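Local coordinates for protein CocE/NonD family hydrolase (Staphylococcus aureus subsp. aureus COL, PDB 3III) that is a putative serine hydrolase of the CocE/NonD family, probably cleaving ester or amide bonds with an alpha/beta-hydrolase domain, at residues V70-Y76 against T165-L171; I190-G194 against E299-Y303. All blocks are in the same frame, centred on the assembly; numbering follows the deposited sequence.

Contact 1. Residues V70-Y76 against T165-L171. With PLM (palmitic acid), chain G.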
loop_
_atom_site.group_PDB
_atom_site.type_symbol
_atom_site.label_atom_id
_atom_site.label_comp_id
_atom_site.label_asym_id
_atom_site.label_seq_id
_atom_site.Cartn_x
_atom_site.Cartn_y
_atom_site.Cartn_z
ATOM N N VAL A 70 10.494 -6.754 18.579
ATOM C CA VAL A 70 9.736 -6.100 17.528
ATOM C C VAL A 70 10.700 -5.146 16.826
ATOM O O VAL A 70 11.389 -4.371 17.484
ATOM C CB VAL A 70 8.548 -5.297 18.082
ATOM C CG1 VAL A 70 7.803 -4.557 16.924
ATOM C CG2 VAL A 70 7.557 -6.230 18.892
HETATM N N MSE A 71 10.801 -5.232 15.499
HETATM C CA MSE A 71 11.762 -4.403 14.743
HETATM C C MSE A 71 11.109 -3.709 13.576
HETATM O O MSE A 71 10.143 -4.246 13.002
HETATM C CB MSE A 71 12.874 -5.284 14.195
HETATM C CG MSE A 71 14.029 -4.474 13.571
HETATM SE SE MSE A 71 15.505 -5.715 13.067
HETATM C CE MSE A 71 16.049 -6.263 14.881
ATOM N N SER A 72 11.538 -2.472 13.292
ATOM C CA SER A 72 11.206 -1.823 12.040
ATOM C C SER A 72 12.441 -1.141 11.481
ATOM O O SER A 72 13.407 -0.746 12.229
ATOM C CB SER A 72 10.049 -0.822 12.187
ATOM O OG SER A 72 10.490 0.358 12.841
ATOM N N ALA A 73 12.433 -0.949 10.158
ATOM C CA ALA A 73 13.580 -0.317 9.477
ATOM C C ALA A 73 13.163 0.522 8.262
ATOM O O ALA A 73 12.343 0.119 7.443
ATOM C CB ALA A 73 14.591 -1.349 9.082
ATOM N N ASP A 74 13.795 1.694 8.130
ATOM C CA ASP A 74 13.559 2.603 7.052
ATOM C C ASP A 74 14.746 3.565 6.929
ATOM O O ASP A 74 15.738 3.456 7.633
ATOM C CB ASP A 74 12.252 3.379 7.313
ATOM C CG ASP A 74 12.282 4.088 8.604
ATOM O OD1 ASP A 74 13.013 5.086 8.699
ATOM O OD2 ASP A 74 11.657 3.582 9.554
ATOM N N THR A 75 14.646 4.453 5.965
ATOM C CA THR A 75 15.620 5.504 5.760
ATOM C C THR A 75 15.077 6.908 6.033
ATOM O O THR A 75 15.627 7.897 5.578
ATOM C CB THR A 75 16.203 5.423 4.359
ATOM O OG1 THR A 75 15.168 5.523 3.396
ATOM C CG2 THR A 75 17.012 4.127 4.145
ATOM N N TYR A 76 14.002 6.995 6.808
ATOM C CA TYR A 76 13.371 8.283 7.118
ATOM C C TYR A 76 13.921 9.006 8.354
ATOM O O TYR A 76 13.624 10.170 8.540
ATOM C CB TYR A 76 11.871 8.078 7.300
ATOM C CG TYR A 76 11.110 7.626 6.094
ATOM C CD1 TYR A 76 11.589 7.799 4.801
ATOM C CD2 TYR A 76 9.820 7.141 6.231
ATOM C CE1 TYR A 76 10.791 7.423 3.697
ATOM C CE2 TYR A 76 9.029 6.805 5.119
ATOM C CZ TYR A 76 9.509 6.949 3.881
ATOM O OH TYR A 76 8.693 6.602 2.789
ATOM N N THR A 165 8.949 -8.409 12.591
ATOM C CA THR A 165 8.962 -7.072 12.010
ATOM C C THR A 165 7.580 -6.491 11.881
ATOM O O THR A 165 6.581 -7.228 11.782
ATOM C CB THR A 165 9.668 -7.073 10.660
ATOM O OG1 THR A 165 9.048 -8.028 9.807
ATOM C CG2 THR A 165 11.191 -7.391 10.803
ATOM N N ASN A 166 7.497 -5.154 11.918
ATOM C CA ASN A 166 6.199 -4.499 12.015
ATOM C C ASN A 166 6.324 -3.058 11.611
ATOM O O ASN A 166 7.287 -2.397 12.003
ATOM C CB ASN A 166 5.757 -4.559 13.484
ATOM C CG ASN A 166 4.335 -4.119 13.732
ATOM O OD1 ASN A 166 3.639 -3.575 12.872
ATOM N ND2 ASN A 166 3.878 -4.336 14.990
ATOM N N GLY A 167 5.353 -2.534 10.885
ATOM C CA GLY A 167 5.386 -1.147 10.520
ATOM C C GLY A 167 4.632 -0.856 9.215
ATOM O O GLY A 167 4.231 -1.776 8.515
ATOM N N VAL A 168 4.519 0.440 8.903
ATOM C CA VAL A 168 3.638 0.948 7.838
ATOM C C VAL A 168 4.475 1.548 6.722
ATOM O O VAL A 168 5.525 2.172 6.993
ATOM C CB VAL A 168 2.687 2.046 8.431
ATOM C CG1 VAL A 168 1.767 2.623 7.374
ATOM C CG2 VAL A 168 1.853 1.391 9.623
ATOM N N SER A 169 3.970 1.393 5.503
ATOM C CA SER A 169 4.446 2.073 4.292
ATOM C C SER A 169 5.901 1.622 4.031
ATOM O O SER A 169 6.128 0.443 3.839
ATOM C CB SER A 169 4.281 3.588 4.417
ATOM O OG SER A 169 4.670 4.208 3.197
ATOM N N TYR A 170 6.890 2.512 4.018
ATOM C CA TYR A 170 8.309 2.084 3.774
ATOM C C TYR A 170 8.682 0.941 4.762
ATOM O O TYR A 170 9.337 -0.026 4.389
ATOM C CB TYR A 170 9.265 3.251 3.995
ATOM C CG TYR A 170 10.658 3.144 3.442
ATOM C CD1 TYR A 170 11.092 4.057 2.480
ATOM C CD2 TYR A 170 11.583 2.220 3.936
ATOM C CE1 TYR A 170 12.396 4.016 1.977
ATOM C CE2 TYR A 170 12.896 2.148 3.431
ATOM C CZ TYR A 170 13.286 3.062 2.437
ATOM O OH TYR A 170 14.591 3.021 1.955
ATOM N N LEU A 171 8.211 1.053 6.012
ATOM C CA LEU A 171 8.456 0.079 7.054
ATOM C C LEU A 171 7.788 -1.291 6.792
ATOM O O LEU A 171 8.116 -2.287 7.461
ATOM C CB LEU A 171 8.089 0.644 8.438
ATOM C CG LEU A 171 8.808 1.923 8.950
ATOM C CD1 LEU A 171 8.540 3.170 8.176
ATOM C CD2 LEU A 171 8.387 2.089 10.433
HETATM C C1 PLM G . 5.346 7.390 3.287
HETATM O O1 PLM G . 6.053 6.385 3.323
HETATM O O2 PLM G . 4.114 7.230 3.248
HETATM C C2 PLM G . 5.994 8.737 3.253
HETATM C C3 PLM G . 5.002 9.868 3.457
HETATM C C4 PLM G . 5.615 11.263 3.590
HETATM C C5 PLM G . 4.617 12.345 4.098
HETATM C C6 PLM G . 4.924 13.814 3.697
HETATM C C7 PLM G . 4.951 14.928 4.772
HETATM C C8 PLM G . 3.681 15.803 4.944
HETATM O O HOH W 1 10.484 -2.548 8.617
#
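Tyr76 offers a ring face to the edge of Tyr170 beside the nucleophile elbow of an alpha/beta-hydrolase fold, the sharp turn that joins strand 162-168 to helix 170-179 through Gly167-Val168-Ser169-Tyr170. Ser169 sits at its apex with a phi of +63°, as in nucleophilic serines of this fold.

Aromatic packing joins the loop after strand 67-74 to the start of helix 170-179. The two ring centroids are 4.9 Å apart with planes at 62°, a T-shaped pair. Tyr170 keeps CG anti to its backbone N (chi1 -163°), which carries the ring toward that loop, where Thr75 N lies over one face and the CB of Asp74 packs near CD2. Thr75 OG1 donates a weak hydrogen bond to Tyr170 OH at 2.9 Å; Glu142 is a second partner of that hydroxyl.

Apolar and polar groups interleave behind the rings. Leu171 lies alongside Asp74, its CG 3.4 Å from Asp74 OD2, while Leu171 CD2 reaches Ser72 OG at 3.6 Å. Both oxygens are claimed by Lys122, through a salt bridge and a hydrogen bond. Asp74 OD1 instead accepts from Tyr76 N at 2.9 Å with its anti lone pair, an Asx turn that shapes the loop presenting Tyr76.

The backbones run parallel, bonded from Asn166 N to Met71 O at 3.0 Å; farther along they diverge, and a water bridges Ala73 N and Leu171 O.

As in the related cocaine esterase, Tyr76 may help form the oxyanion hole: O1 of the bound palmitic acid accepts from Tyr76 OH at 2.7 Å and from Ser169 OG at 2.6 Å.

Contact 2. Residues I190-G194 against E299-Y303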
loop_
_atom_site.group_PDB
_atom_site.type_symbol
_atom_site.label_atom_id
_atom_site.label_comp_id
_atom_site.label_asym_id
_atom_site.label_seq_id
_atom_site.Cartn_x
_atom_site.Cartn_y
_atom_site.Cartn_z
ATOM N N ILE A 190 4.525 -8.275 10.094
ATOM C CA ILE A 190 3.300 -7.489 9.992
ATOM C C ILE A 190 3.570 -6.328 8.994
ATOM O O ILE A 190 3.872 -5.179 9.402
ATOM C CB ILE A 190 2.842 -6.948 11.346
ATOM C CG1 ILE A 190 2.732 -8.074 12.393
ATOM C CG2 ILE A 190 1.476 -6.221 11.222
ATOM C CD1 ILE A 190 2.375 -7.548 13.781
ATOM N N PRO A 191 3.541 -6.644 7.679
ATOM C CA PRO A 191 3.654 -5.577 6.690
ATOM C C PRO A 191 2.307 -4.855 6.617
ATOM O O PRO A 191 1.351 -5.331 5.970
ATOM C CB PRO A 191 3.957 -6.328 5.404
ATOM C CG PRO A 191 3.349 -7.698 5.627
ATOM C CD PRO A 191 3.613 -7.988 7.048
ATOM N N TRP A 192 2.202 -3.745 7.337
ATOM C CA TRP A 192 0.963 -3.046 7.470
ATOM C C TRP A 192 0.888 -1.965 6.382
ATOM O O TRP A 192 1.264 -0.814 6.604
ATOM C CB TRP A 192 0.826 -2.440 8.882
ATOM C CG TRP A 192 -0.597 -2.087 9.192
ATOM C CD1 TRP A 192 -1.287 -0.991 8.762
ATOM C CD2 TRP A 192 -1.523 -2.831 10.011
ATOM N NE1 TRP A 192 -2.553 -0.989 9.296
ATOM C CE2 TRP A 192 -2.738 -2.111 10.035
ATOM C CE3 TRP A 192 -1.440 -4.018 10.715
ATOM C CZ2 TRP A 192 -3.880 -2.557 10.723
ATOM C CZ3 TRP A 192 -2.554 -4.475 11.393
ATOM C CH2 TRP A 192 -3.781 -3.759 11.382
ATOM N N GLU A 193 0.355 -2.357 5.220
ATOM C CA GLU A 193 0.280 -1.491 4.012
ATOM C C GLU A 193 1.673 -1.246 3.408
ATOM O O GLU A 193 2.365 -0.264 3.735
ATOM C CB GLU A 193 -0.447 -0.168 4.241
ATOM C CG GLU A 193 -1.943 -0.384 4.617
ATOM C CD GLU A 193 -2.813 0.723 4.133
ATOM O OE1 GLU A 193 -3.388 1.434 4.998
ATOM O OE2 GLU A 193 -2.900 0.859 2.896
ATOM N N GLY A 194 2.070 -2.161 2.526
ATOM C CA GLY A 194 3.276 -1.947 1.737
ATOM C C GLY A 194 3.271 -2.559 0.350
ATOM O O GLY A 194 2.981 -3.739 0.180
ATOM N N GLU A 299 -4.891 5.263 6.902
ATOM C CA GLU A 299 -3.711 4.376 6.992
ATOM C C GLU A 299 -3.054 4.275 8.361
ATOM O O GLU A 299 -3.130 3.209 9.013
ATOM C CB GLU A 299 -2.695 4.785 5.916
ATOM C CG GLU A 299 -1.339 4.077 5.864
ATOM C CD GLU A 299 -0.430 4.677 4.800
ATOM O OE1 GLU A 299 -0.936 5.498 4.002
ATOM O OE2 GLU A 299 0.782 4.396 4.733
ATOM N N TRP A 300 -2.406 5.353 8.788
ATOM C CA TRP A 300 -1.721 5.371 10.088
ATOM C C TRP A 300 -2.756 5.360 11.219
ATOM O O TRP A 300 -2.526 4.762 12.272
ATOM C CB TRP A 300 -0.772 6.572 10.231
ATOM C CG TRP A 300 0.383 6.524 9.273
ATOM C CD1 TRP A 300 1.532 5.776 9.393
ATOM C CD2 TRP A 300 0.493 7.218 8.030
ATOM N NE1 TRP A 300 2.342 5.973 8.304
ATOM C CE2 TRP A 300 1.720 6.830 7.441
ATOM C CE3 TRP A 300 -0.339 8.122 7.349
ATOM C CZ2 TRP A 300 2.169 7.346 6.235
ATOM C CZ3 TRP A 300 0.079 8.622 6.142
ATOM C CH2 TRP A 300 1.324 8.217 5.573
ATOM N N GLU A 301 -3.902 6.005 11.024
ATOM C CA GLU A 301 -4.971 5.936 12.020
ATOM C C GLU A 301 -5.369 4.475 12.369
ATOM O O GLU A 301 -5.470 4.093 13.546
ATOM C CB GLU A 301 -6.161 6.756 11.555
ATOM C CG GLU A 301 -7.440 6.575 12.456
ATOM C CD GLU A 301 -8.611 7.293 11.835
ATOM O OE1 GLU A 301 -8.594 8.580 11.842
ATOM O OE2 GLU A 301 -9.523 6.601 11.351
ATOM N N SER A 302 -5.524 3.633 11.354
ATOM C CA SER A 302 -5.940 2.295 11.583
ATOM C C SER A 302 -4.797 1.448 12.231
ATOM O O SER A 302 -5.089 0.591 13.070
ATOM C CB SER A 302 -6.436 1.614 10.317
ATOM O OG SER A 302 -7.550 2.264 9.698
ATOM N N TYR A 303 -3.538 1.704 11.854
ATOM C CA TYR A 303 -2.404 0.995 12.403
ATOM C C TYR A 303 -2.317 1.150 13.916
ATOM O O TYR A 303 -2.137 0.175 14.663
ATOM C CB TYR A 303 -1.119 1.497 11.762
ATOM C CG TYR A 303 0.111 0.858 12.313
ATOM C CD1 TYR A 303 0.368 -0.469 12.065
ATOM C CD2 TYR A 303 1.056 1.607 13.021
ATOM C CE1 TYR A 303 1.508 -1.068 12.546
ATOM C CE2 TYR A 303 2.203 1.017 13.534
ATOM C CZ TYR A 303 2.411 -0.347 13.282
ATOM O OH TYR A 303 3.552 -0.960 13.704
HETATM O O HOH W 2 -3.816 1.012 7.593
#
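The indole of Trp192, on strand 186-192, receives the ring of Tyr303 from the short helix 299-304, and this pair forms the dense half of a strand-to-helix contact buried within the alpha/beta-hydrolase domain. Tyr303 comes edge first: its CD1 stands 3.4 Å from Trp192 CG, over the indole face and offset toward the rim. The planes meet at 66°, giving a T-shaped stack on the five-membered ring. Tyr303 CB adds a CH-pi contact above the same ring, 4.1 Å from its centroid. A chi1 of -162°, CG trans to the main-chain nitrogen, swings the Trp192 indole toward the helix.

The other half is looser and hydrated. Trp192 CZ2 comes no nearer than 4.1 Å to Ser302 O. Trp192 NE1 stays 4.2 Å from Glu299 O, too far for a direct bond, and a water links the two sides. It accepts from Trp192 NE1 at 2.9 Å and donates to both Glu193 OE1 and Glu299 O, the latter at 2.7 Å. Between the two glutamates the direct touch is oxygen on methylene, Glu193 OE1 lying 3.5 Å from Glu299 CG, with the carboxylate planes turned 50° apart. Glu193 OE2 has its own partner in Thr270, whereas the side chain of Glu299 extends toward Ser169 and comes within about 5 Å of the bound palmitic acid, nearest atoms.

Because both hydrogens of the water are spent on acceptors and an indole N-H feeds its oxygen, its orientation is probably well defined, and Glu299 O accepts twice, from the water and from the helical N-H of Tyr303.

Contacts 1 and 2 lie with their centres about 10 Å apart, and both segments of contact 1 precede those of contact 2 in the sequence. Helix 170-179 carries the chain from strand 162-168 to strand 186-192, neighbouring parallel strands of the mixed central sheet. Thr165 O and Ile190 N, 2.9 Å apart, probably bond across that pair. Helix 299-304 packs on both strands: Tyr303 OH lies 2.7 Å from Asn166 OD1, a probable hydrogen bond, and Val168 packs against Tyr303 and Glu299. The sheet thus illustrates how strand ends approach what is probably the active site, bringing Ser169, which is also hydrogen-bonded to His274, close to Glu299 beside the fatty acid.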